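Local coordinates for Cas13d (uncultured Ruminococcus sp, PDB 6IV9), which binds a CRISPR RNA and, as a Cas13d effector with two HEPN domains, processes that guide and cleaves target RNA, at residues A[49-61]-A[428-440]. The protein carries 2 engineered substitutions. Numbering follows the deposited sequence.
Sequences EKKKSSVKAAGMK and RKLRFSMTDDEKE. With nucleotides of chain B.
The ammonium of Lys-52 joins both segments to the guide RNA: NZ gives a hydrogen bond to Arg-431 O (2.7 Å) from above the carbonyl plane and another to the ribose O2' of C30 of chain B (3.0 Å). A long, flexible lysine suits this place, since its chain carries a charged donor across to the carbonyl and the ribose; CG lies anti to the backbone N (chi1 -169°) and a bend at chi3 swings the tip under the C-terminal end of helix 420-432. Lys-52 N bonds to Met-434 O (3.2 Å), pinning the extended chain leading into helix 54-58. Met-434, bent at chi2 and chi3, folds its unbranched thioether beneath that helix, SD 3.5 Å from Ala-57 CB, where a small methyl lets the backbones close in. Ala-57 O meets the Phe-432 ring at its edge.

Two N-caps frame the contact: Ser-53 OG accepts from Lys-56 N and itself also hydrogen-bonds to an RNA phosphate, and Thr-435 OG1 accepts from Glu-438 N, opening helix 436-464; Gly-59 ends helix 54-58 in a Schellman motif, its positive phi suiting glycine. Beyond, Lys-56 NZ bridges Lys-61 O (2.9 Å) and A29 of chain B N3 (3.1 Å), besides pairing with an RNA phosphate. A leucine at Lys-56 would probably leave that phosphate without its countercharge and N3 of A29 of chain B without this donor. Arg-431 NH2 hydrogen-bonds to N3 of C30 of chain B (3.2 Å), while NH1 is held by Gly-76 O.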
ATOM      1  N   GLU A  49       9.660 -25.642 -11.001  1.00 87.96           N
ATOM      2  CA  GLU A  49       8.779 -25.120  -9.920  1.00 95.28           C
ATOM      3  C   GLU A  49       9.649 -24.495  -8.814  1.00 91.12           C
ATOM      4  O   GLU A  49      10.664 -25.095  -8.437  1.00 83.91           O
ATOM      5  CB  GLU A  49       7.812 -26.210  -9.432  1.00 95.43           C
ATOM      6  CG  GLU A  49       6.838 -25.729  -8.368  1.00 97.07           C
ATOM      7  CD  GLU A  49       5.450 -26.357  -8.299  1.00100.38           C
ATOM      8  OE1 GLU A  49       4.499 -25.646  -7.912  1.00 80.32           O
ATOM      9  OE2 GLU A  49       5.332 -27.560  -8.587  1.00100.57           O
ATOM     10  N   LYS A  50       9.317 -23.279  -8.397  1.00 81.36           N
ATOM     11  CA  LYS A  50      10.150 -22.667  -7.339  1.00 91.17           C
ATOM     12  C   LYS A  50       9.901 -23.417  -6.029  1.00 82.85           C
ATOM     13  O   LYS A  50       8.750 -23.664  -5.687  1.00 66.00           O
ATOM     14  CB  LYS A  50       9.923 -21.161  -7.186  1.00 89.27           C
ATOM     15  CG  LYS A  50      10.934 -20.478  -6.274  1.00 90.51           C
ATOM     16  CD  LYS A  50      11.744 -19.398  -6.962  1.00 92.40           C
ATOM     17  CE  LYS A  50      12.256 -18.318  -6.034  1.00 89.42           C
ATOM     18  NZ  LYS A  50      13.655 -18.567  -5.614  1.00 94.83           N
ATOM     19  N   LYS A  51      10.981 -23.724  -5.324  1.00 76.75           N
ATOM     20  CA  LYS A  51      10.911 -24.430  -4.031  1.00 69.71           C
ATOM     21  C   LYS A  51      11.321 -23.437  -2.944  1.00 59.65           C
ATOM     22  O   LYS A  51      12.209 -22.616  -3.151  1.00 46.94           O
ATOM     23  CB  LYS A  51      11.857 -25.632  -4.024  1.00 70.21           C
ATOM     24  CG  LYS A  51      11.198 -27.000  -4.079  1.00 80.36           C
ATOM     25  CD  LYS A  51      12.047 -28.126  -3.524  1.00 79.20           C
ATOM     26  CE  LYS A  51      11.240 -29.383  -3.272  1.00 85.43           C
ATOM     27  NZ  LYS A  51      11.676 -30.125  -2.064  1.00 84.95           N
ATOM     28  N   LYS A  52      10.657 -23.561  -1.808  1.00 50.86           N
ATOM     29  CA  LYS A  52      10.867 -22.756  -0.597  1.00 41.86           C
ATOM     30  C   LYS A  52      12.161 -23.214   0.090  1.00 34.09           C
ATOM     31  O   LYS A  52      12.731 -24.203  -0.322  1.00 30.53           O
ATOM     32  CB  LYS A  52       9.660 -23.072   0.282  1.00 46.24           C
ATOM     33  CG  LYS A  52       9.441 -22.205   1.505  1.00 55.31           C
ATOM     34  CD  LYS A  52       8.695 -22.907   2.584  1.00 56.50           C
ATOM     35  CE  LYS A  52       7.208 -22.892   2.363  1.00 51.55           C
ATOM     36  NZ  LYS A  52       6.508 -23.250   3.604  1.00 42.81           N
ATOM     37  N   SER A  53      12.602 -22.450   1.067  1.00 25.86           N
ATOM     38  CA  SER A  53      13.765 -22.867   1.860  1.00 28.82           C
ATOM     39  C   SER A  53      13.327 -24.062   2.710  1.00 25.72           C
ATOM     40  O   SER A  53      12.359 -23.941   3.403  1.00 24.47           O
ATOM     41  CB  SER A  53      14.196 -21.728   2.732  1.00 26.50           C
ATOM     42  OG  SER A  53      14.906 -22.190   3.839  1.00 23.95           O
ATOM     43  N   SER A  54      14.039 -25.178   2.642  1.00 25.51           N
ATOM     44  CA  SER A  54      13.721 -26.331   3.521  1.00 25.87           C
ATOM     45  C   SER A  54      14.043 -25.976   4.976  1.00 26.19           C
ATOM     46  O   SER A  54      13.473 -26.552   5.861  1.00 24.41           O
ATOM     47  CB  SER A  54      14.378 -27.590   3.069  1.00 33.27           C
ATOM     48  OG  SER A  54      15.751 -27.556   3.340  1.00 37.26           O
ATOM     49  N   VAL A  55      14.985 -25.068   5.181  1.00 23.93           N
ATOM     50  CA  VAL A  55      15.318 -24.662   6.570  1.00 26.42           C
ATOM     51  C   VAL A  55      14.101 -23.976   7.200  1.00 23.78           C
ATOM     52  O   VAL A  55      13.778 -24.297   8.305  1.00 23.47           O
ATOM     53  CB  VAL A  55      16.584 -23.787   6.608  1.00 24.26           C
ATOM     54  CG1 VAL A  55      16.891 -23.316   8.006  1.00 25.38           C
ATOM     55  CG2 VAL A  55      17.780 -24.508   6.022  1.00 27.02           C
ATOM     56  N   LYS A  56      13.478 -23.047   6.488  1.00 24.80           N
ATOM     57  CA  LYS A  56      12.266 -22.368   7.004  1.00 24.38           C
ATOM     58  C   LYS A  56      11.116 -23.372   7.113  1.00 24.43           C
ATOM     59  O   LYS A  56      10.435 -23.361   8.095  1.00 24.75           O
ATOM     60  CB  LYS A  56      11.861 -21.231   6.070  1.00 23.68           C
ATOM     61  CG  LYS A  56      12.890 -20.131   5.911  1.00 24.83           C
ATOM     62  CD  LYS A  56      13.038 -19.266   7.116  1.00 23.88           C
ATOM     63  CE  LYS A  56      14.097 -18.203   6.936  1.00 23.46           C
ATOM     64  NZ  LYS A  56      14.209 -17.323   8.105  1.00 23.69           N
ATOM     65  N   ALA A  57      10.959 -24.223   6.106  1.00 24.48           N
ATOM     66  CA  ALA A  57       9.855 -25.211   6.086  1.00 27.46           C
ATOM     67  C   ALA A  57       9.955 -26.150   7.295  1.00 26.25           C
ATOM     68  O   ALA A  57       8.964 -26.349   7.934  1.00 26.98           O
ATOM     69  CB  ALA A  57       9.868 -25.963   4.785  1.00 27.98           C
ATOM     70  N   ALA A  58      11.162 -26.605   7.619  1.00 25.32           N
ATOM     71  CA  ALA A  58      11.454 -27.535   8.735  1.00 28.36           C
ATOM     72  C   ALA A  58      11.159 -26.891  10.094  1.00 29.98           C
ATOM     73  O   ALA A  58      11.013 -27.620  11.049  1.00 32.04           O
ATOM     74  CB  ALA A  58      12.862 -28.050   8.645  1.00 25.48           C
ATOM     75  N   GLY A  59      11.115 -25.563  10.162  1.00 26.52           N
ATOM     76  CA  GLY A  59      10.787 -24.866  11.418  1.00 26.28           C
ATOM     77  C   GLY A  59      11.856 -23.940  11.986  1.00 27.14           C
ATOM     78  O   GLY A  59      11.551 -23.323  12.973  1.00 29.04           O
ATOM     79  N   MET A  60      13.023 -23.796  11.358  1.00 25.46           N
ATOM     80  CA  MET A  60      14.051 -22.882  11.912  1.00 25.30           C
ATOM     81  C   MET A  60      13.761 -21.458  11.436  1.00 26.29           C
ATOM     82  O   MET A  60      13.871 -21.215  10.265  1.00 27.60           O
ATOM     83  CB  MET A  60      15.463 -23.262  11.477  1.00 27.95           C
ATOM     84  CG  MET A  60      16.507 -22.387  12.113  1.00 34.07           C
ATOM     85  SD  MET A  60      18.170 -22.975  11.834  1.00 36.52           S
ATOM     86  CE  MET A  60      18.218 -24.388  12.925  1.00 40.27           C
ATOM     87  N   LYS A  61      13.293 -20.621  12.349  1.00 24.50           N
ATOM     88  CA  LYS A  61      12.947 -19.208  12.075  1.00 24.27           C
ATOM     89  C   LYS A  61      14.173 -18.313  11.910  1.00 26.75           C
ATOM     90  O   LYS A  61      14.206 -17.559  10.977  1.00 25.65           O
ATOM     91  CB  LYS A  61      12.136 -18.664  13.242  1.00 22.09           C
ATOM     92  CG  LYS A  61      11.599 -17.258  13.090  1.00 23.88           C
ATOM     93  CD  LYS A  61      10.673 -16.924  14.219  1.00 24.70           C
ATOM     94  CE  LYS A  61      10.258 -15.478  14.248  1.00 26.94           C
ATOM     95  NZ  LYS A  61       9.332 -15.183  13.148  1.00 28.83           N
ATOM     96  N   ARG A 428       0.663 -26.035  10.365  1.00 27.86           N
ATOM     97  CA  ARG A 428       1.885 -26.859  10.264  1.00 27.91           C
ATOM     98  C   ARG A 428       2.003 -27.422   8.849  1.00 26.42           C
ATOM     99  O   ARG A 428       3.062 -27.350   8.303  1.00 28.44           O
ATOM    100  CB  ARG A 428       1.835 -27.965  11.316  1.00 30.10           C
ATOM    101  CG  ARG A 428       3.061 -28.856  11.346  1.00 33.83           C
ATOM    102  CD  ARG A 428       3.046 -29.768  12.550  1.00 37.20           C
ATOM    103  NE  ARG A 428       3.473 -29.067  13.737  1.00 34.93           N
ATOM    104  CZ  ARG A 428       3.102 -29.368  14.967  1.00 46.77           C
ATOM    105  NH1 ARG A 428       2.630 -30.570  15.248  1.00 45.41           N
ATOM    106  NH2 ARG A 428       3.215 -28.469  15.918  1.00 43.22           N
ATOM    107  N   LYS A 429       0.922 -27.928   8.275  1.00 28.81           N
ATOM    108  CA  LYS A 429       1.017 -28.503   6.915  1.00 26.39           C
ATOM    109  C   LYS A 429       1.420 -27.420   5.917  1.00 27.12           C
ATOM    110  O   LYS A 429       2.204 -27.712   5.062  1.00 25.70           O
ATOM    111  CB  LYS A 429      -0.313 -29.108   6.467  1.00 30.74           C
ATOM    112  CG  LYS A 429      -0.689 -30.418   7.129  1.00 36.76           C
ATOM    113  CD  LYS A 429      -2.024 -30.901   6.680  1.00 43.14           C
ATOM    114  CE  LYS A 429      -2.478 -32.138   7.409  1.00 50.85           C
ATOM    115  NZ  LYS A 429      -3.535 -31.816   8.394  1.00 62.01           N
ATOM    116  N   LEU A 430       0.840 -26.231   6.027  1.00 25.35           N
ATOM    117  CA  LEU A 430       1.171 -25.118   5.108  1.00 25.04           C
ATOM    118  C   LEU A 430       2.637 -24.720   5.290  1.00 23.90           C
ATOM    119  O   LEU A 430       3.302 -24.495   4.317  1.00 24.60           O
ATOM    120  CB  LEU A 430       0.218 -23.960   5.388  1.00 24.84           C
ATOM    121  CG  LEU A 430      -1.233 -24.264   5.033  1.00 25.31           C
ATOM    122  CD1 LEU A 430      -2.167 -23.196   5.541  1.00 28.19           C
ATOM    123  CD2 LEU A 430      -1.401 -24.469   3.548  1.00 27.06           C
ATOM    124  N   ARG A 431       3.102 -24.653   6.526  1.00 25.50           N
ATOM    125  CA  ARG A 431       4.519 -24.299   6.773  1.00 25.90           C
ATOM    126  C   ARG A 431       5.434 -25.364   6.160  1.00 27.66           C
ATOM    127  O   ARG A 431       6.462 -25.011   5.637  1.00 26.01           O
ATOM    128  CB  ARG A 431       4.777 -24.106   8.268  1.00 25.35           C
ATOM    129  CG  ARG A 431       4.234 -22.798   8.813  1.00 24.19           C
ATOM    130  CD  ARG A 431       4.645 -22.482  10.233  1.00 25.87           C
ATOM    131  NE  ARG A 431       4.538 -21.068  10.526  1.00 25.27           N
ATOM    132  CZ  ARG A 431       4.270 -20.544  11.709  1.00 27.56           C
ATOM    133  NH1 ARG A 431       3.861 -21.291  12.708  1.00 26.69           N
ATOM    134  NH2 ARG A 431       4.408 -19.256  11.894  1.00 28.97           N
ATOM    135  N   PHE A 432       5.055 -26.634   6.285  1.00 27.04           N
ATOM    136  CA  PHE A 432       5.828 -27.782   5.750  1.00 26.26           C
ATOM    137  C   PHE A 432       5.820 -27.812   4.222  1.00 26.91           C
ATOM    138  O   PHE A 432       6.713 -28.372   3.652  1.00 28.75           O
ATOM    139  CB  PHE A 432       5.305 -29.095   6.320  1.00 26.46           C
ATOM    140  CG  PHE A 432       5.704 -29.334   7.748  1.00 27.85           C
ATOM    141  CD1 PHE A 432       6.513 -28.436   8.415  1.00 24.76           C
ATOM    142  CD2 PHE A 432       5.277 -30.463   8.419  1.00 28.45           C
ATOM    143  CE1 PHE A 432       6.885 -28.662   9.723  1.00 28.54           C
ATOM    144  CE2 PHE A 432       5.659 -30.686   9.728  1.00 28.77           C
ATOM    145  CZ  PHE A 432       6.452 -29.783  10.377  1.00 29.65           C
ATOM    146  N   SER A 433       4.805 -27.228   3.601  1.00 27.01           N
ATOM    147  CA  SER A 433       4.686 -27.306   2.127  1.00 28.13           C
ATOM    148  C   SER A 433       5.894 -26.657   1.445  1.00 32.03           C
ATOM    149  O   SER A 433       6.364 -25.654   1.920  1.00 31.17           O
ATOM    150  CB  SER A 433       3.383 -26.754   1.648  1.00 30.85           C
ATOM    151  OG  SER A 433       3.321 -25.368   1.832  1.00 36.30           O
ATOM    152  N   MET A 434       6.374 -27.258   0.365  1.00 28.39           N
ATOM    153  CA  MET A 434       7.584 -26.736  -0.305  1.00 33.93           C
ATOM    154  C   MET A 434       7.253 -26.052  -1.629  1.00 34.24           C
ATOM    155  O   MET A 434       8.130 -25.449  -2.181  1.00 36.74           O
ATOM    156  CB  MET A 434       8.579 -27.867  -0.554  1.00 36.60           C
ATOM    157  CG  MET A 434       9.123 -28.437   0.711  1.00 35.84           C
ATOM    158  SD  MET A 434      10.184 -27.243   1.491  1.00 38.80           S
ATOM    159  CE  MET A 434      11.532 -27.182   0.322  1.00 36.35           C
ATOM    160  N   THR A 435       6.031 -26.192  -2.116  1.00 37.93           N
ATOM    161  CA  THR A 435       5.666 -25.578  -3.412  1.00 36.33           C
ATOM    162  C   THR A 435       4.243 -25.035  -3.361  1.00 37.13           C
ATOM    163  O   THR A 435       3.491 -25.449  -2.510  1.00 33.24           O
ATOM    164  CB  THR A 435       5.770 -26.581  -4.561  1.00 38.13           C
ATOM    165  OG1 THR A 435       4.690 -27.483  -4.391  1.00 36.37           O
ATOM    166  CG2 THR A 435       7.069 -27.350  -4.572  1.00 39.88           C
ATOM    167  N   ASP A 436       3.932 -24.155  -4.308  1.00 42.12           N
ATOM    168  CA  ASP A 436       2.600 -23.525  -4.434  1.00 46.37           C
ATOM    169  C   ASP A 436       1.579 -24.624  -4.702  1.00 45.63           C
ATOM    170  O   ASP A 436       0.528 -24.574  -4.122  1.00 42.95           O
ATOM    171  CB  ASP A 436       2.597 -22.468  -5.538  1.00 53.72           C
ATOM    172  CG  ASP A 436       3.254 -21.152  -5.148  1.00 68.23           C
ATOM    173  OD1 ASP A 436       3.734 -21.041  -4.015  1.00 66.97           O
ATOM    174  OD2 ASP A 436       3.262 -20.235  -5.981  1.00 86.57           O
ATOM    175  N   ASP A 437       1.917 -25.590  -5.543  1.00 45.78           N
ATOM    176  CA  ASP A 437       0.975 -26.688  -5.874  1.00 49.17           C
ATOM    177  C   ASP A 437       0.653 -27.492  -4.616  1.00 45.64           C
ATOM    178  O   ASP A 437      -0.504 -27.841  -4.428  1.00 40.24           O
ATOM    179  CB  ASP A 437       1.507 -27.568  -7.003  1.00 60.75           C
ATOM    180  CG  ASP A 437       1.335 -26.945  -8.375  1.00 74.34           C
ATOM    181  OD1 ASP A 437       1.271 -25.704  -8.454  1.00 79.51           O
ATOM    182  OD2 ASP A 437       1.275 -27.703  -9.357  1.00 78.82           O
ATOM    183  N   GLU A 438       1.660 -27.776  -3.798  1.00 40.54           N
ATOM    184  CA  GLU A 438       1.424 -28.521  -2.542  1.00 40.83           C
ATOM    185  C   GLU A 438       0.501 -27.698  -1.647  1.00 34.04           C
ATOM    186  O   GLU A 438      -0.384 -28.261  -1.062  1.00 35.41           O
ATOM    187  CB  GLU A 438       2.733 -28.730  -1.798  1.00 39.70           C
ATOM    188  CG  GLU A 438       3.490 -29.928  -2.284  1.00 51.34           C
ATOM    189  CD  GLU A 438       4.886 -30.056  -1.719  1.00 59.11           C
ATOM    190  OE1 GLU A 438       5.771 -30.437  -2.483  1.00 58.89           O
ATOM    191  OE2 GLU A 438       5.067 -29.791  -0.526  1.00 46.37           O
ATOM    192  N   LYS A 439       0.726 -26.396  -1.574  1.00 32.77           N
ATOM    193  CA  LYS A 439      -0.106 -25.530  -0.710  1.00 31.98           C
ATOM    194  C   LYS A 439      -1.556 -25.556  -1.183  1.00 30.49           C
ATOM    195  O   LYS A 439      -2.423 -25.700  -0.358  1.00 32.42           O
ATOM    196  CB  LYS A 439       0.451 -24.110  -0.712  1.00 35.80           C
ATOM    197  CG  LYS A 439      -0.245 -23.169   0.241  1.00 42.43           C
ATOM    198  CD  LYS A 439       0.248 -21.769   0.104  1.00 47.71           C
ATOM    199  CE  LYS A 439       1.468 -21.526   0.946  1.00 50.32           C
ATOM    200  NZ  LYS A 439       1.978 -20.155   0.736  1.00 56.60           N
ATOM    201  N   GLU A 440      -1.781 -25.474  -2.490  1.00 35.32           N
ATOM    202  CA  GLU A 440      -3.161 -25.520  -3.033  1.00 38.39           C
ATOM    203  C   GLU A 440      -3.799 -26.860  -2.663  1.00 38.31           C
ATOM    204  O   GLU A 440      -4.956 -26.867  -2.300  1.00 41.03           O
ATOM    205  CB  GLU A 440      -3.149 -25.331  -4.543  1.00 44.84           C
ATOM    206  CG  GLU A 440      -2.772 -23.931  -4.961  1.00 51.09           C
ATOM    207  CD  GLU A 440      -3.497 -22.842  -4.200  1.00 62.39           C
ATOM    208  OE1 GLU A 440      -4.659 -22.584  -4.521  1.00 58.92           O
ATOM    209  OE2 GLU A 440      -2.895 -22.269  -3.277  1.00 68.43           O
TER
ATOM    210  P     U B  31       5.058 -19.356   3.018  1.00 29.57           P
ATOM    211  OP1   U B  31       4.790 -20.327   1.964  1.00 31.53           O
ATOM    212  OP2   U B  31       5.032 -17.876   2.889  1.00 31.87           O
ATOM    213  O5'   U B  31       3.964 -19.542   4.146  1.00 26.09           O
ATOM    214  C5'   U B  31       3.618 -20.890   4.557  1.00 25.86           C
ATOM    215  C4'   U B  31       2.689 -20.780   5.731  1.00 26.24           C
ATOM    216  O4'   U B  31       3.402 -20.231   6.850  1.00 26.02           O
ATOM    217  C3'   U B  31       1.486 -19.838   5.616  1.00 26.90           C
ATOM    218  O3'   U B  31       0.448 -20.398   4.800  1.00 29.49           O
ATOM    219  C2'   U B  31       1.097 -19.674   7.076  1.00 27.61           C
ATOM    220  O2'   U B  31       0.412 -20.800   7.556  1.00 31.35           O
ATOM    221  C1'   U B  31       2.474 -19.603   7.729  1.00 28.00           C
ATOM    222  N1    U B  31       2.871 -18.209   7.852  1.00 28.98           N
ATOM    223  C2    U B  31       2.371 -17.516   8.920  1.00 30.96           C
ATOM    224  O2    U B  31       1.606 -18.019   9.727  1.00 34.55           O
ATOM    225  N3    U B  31       2.780 -16.219   8.992  1.00 29.25           N
ATOM    226  C4    U B  31       3.620 -15.559   8.112  1.00 28.27           C
ATOM    227  O4    U B  31       3.869 -14.367   8.282  1.00 35.06           O
ATOM    228  C5    U B  31       4.088 -16.355   7.036  1.00 30.39           C
ATOM    229  C6    U B  31       3.701 -17.617   6.941  1.00 26.72           C
ATOM    230  P     C B  30       8.996 -15.844   2.738  1.00 27.69           P
ATOM    231  OP1   C B  30       8.782 -16.389   1.423  1.00 26.58           O
ATOM    232  OP2   C B  30       8.201 -14.713   3.248  1.00 25.43           O
ATOM    233  O5'   C B  30       8.750 -16.946   3.855  1.00 24.64           O
ATOM    234  C5'   C B  30       9.217 -18.289   3.673  1.00 23.89           C
ATOM    235  C4'   C B  30       8.524 -19.199   4.653  1.00 22.02           C
ATOM    236  O4'   C B  30       8.858 -18.842   6.019  1.00 25.23           O
ATOM    237  C3'   C B  30       7.013 -19.235   4.674  1.00 23.87           C
ATOM    238  O3'   C B  30       6.505 -19.939   3.556  1.00 27.22           O
ATOM    239  C2'   C B  30       6.772 -19.977   5.994  1.00 25.19           C
ATOM    240  O2'   C B  30       6.933 -21.385   5.870  1.00 25.88           O
ATOM    241  C1'   C B  30       7.864 -19.363   6.870  1.00 22.82           C
ATOM    242  N1    C B  30       7.379 -18.291   7.746  1.00 23.53           N
ATOM    243  C2    C B  30       6.602 -18.698   8.818  1.00 25.04           C
ATOM    244  O2    C B  30       6.387 -19.912   8.962  1.00 24.43           O
ATOM    245  N3    C B  30       6.106 -17.769   9.664  1.00 22.88           N
ATOM    246  C4    C B  30       6.433 -16.485   9.513  1.00 26.46           C
ATOM    247  N4    C B  30       6.014 -15.634  10.435  1.00 26.05           N
ATOM    248  C5    C B  30       7.270 -16.041   8.444  1.00 25.76           C
ATOM    249  C6    C B  30       7.778 -16.987   7.636  1.00 24.41           C
ATOM    250  P     A B  29      11.639 -10.373   3.324  1.00 27.57           P
ATOM    251  OP1   A B  29      10.499  -9.819   3.965  1.00 24.45           O
ATOM    252  OP2   A B  29      13.022 -10.065   3.760  1.00 27.68           O
ATOM    253  O5'   A B  29      11.386 -11.946   3.378  1.00 23.54           O
ATOM    254  C5'   A B  29      12.265 -12.835   2.684  1.00 23.78           C
ATOM    255  C4'   A B  29      12.409 -14.092   3.503  1.00 21.24           C
ATOM    256  O4'   A B  29      12.989 -13.721   4.780  1.00 23.67           O
ATOM    257  C3'   A B  29      11.101 -14.764   3.889  1.00 21.86           C
ATOM    258  O3'   A B  29      10.540 -15.497   2.793  1.00 23.92           O
ATOM    259  C2'   A B  29      11.564 -15.603   5.077  1.00 25.90           C
ATOM    260  O2'   A B  29      12.271 -16.763   4.648  1.00 26.83           O
ATOM    261  C1'   A B  29      12.521 -14.614   5.769  1.00 21.32           C
ATOM    262  N9    A B  29      11.851 -13.834   6.764  1.00 21.13           N
ATOM    263  C8    A B  29      11.294 -12.581   6.657  1.00 24.58           C
ATOM    264  N7    A B  29      10.603 -12.231   7.705  1.00 21.93           N
ATOM    265  C5    A B  29      10.685 -13.327   8.547  1.00 24.21           C
ATOM    266  C6    A B  29      10.118 -13.603   9.796  1.00 26.37           C
ATOM    267  N6    A B  29       9.366 -12.738  10.473  1.00 25.28           N
ATOM    268  N1    A B  29      10.384 -14.807  10.357  1.00 26.39           N
ATOM    269  C2    A B  29      11.155 -15.663   9.689  1.00 24.49           C
ATOM    270  N3    A B  29      11.722 -15.527   8.497  1.00 24.10           N
ATOM    271  C4    A B  29      11.413 -14.335   7.959  1.00 22.59           C
TER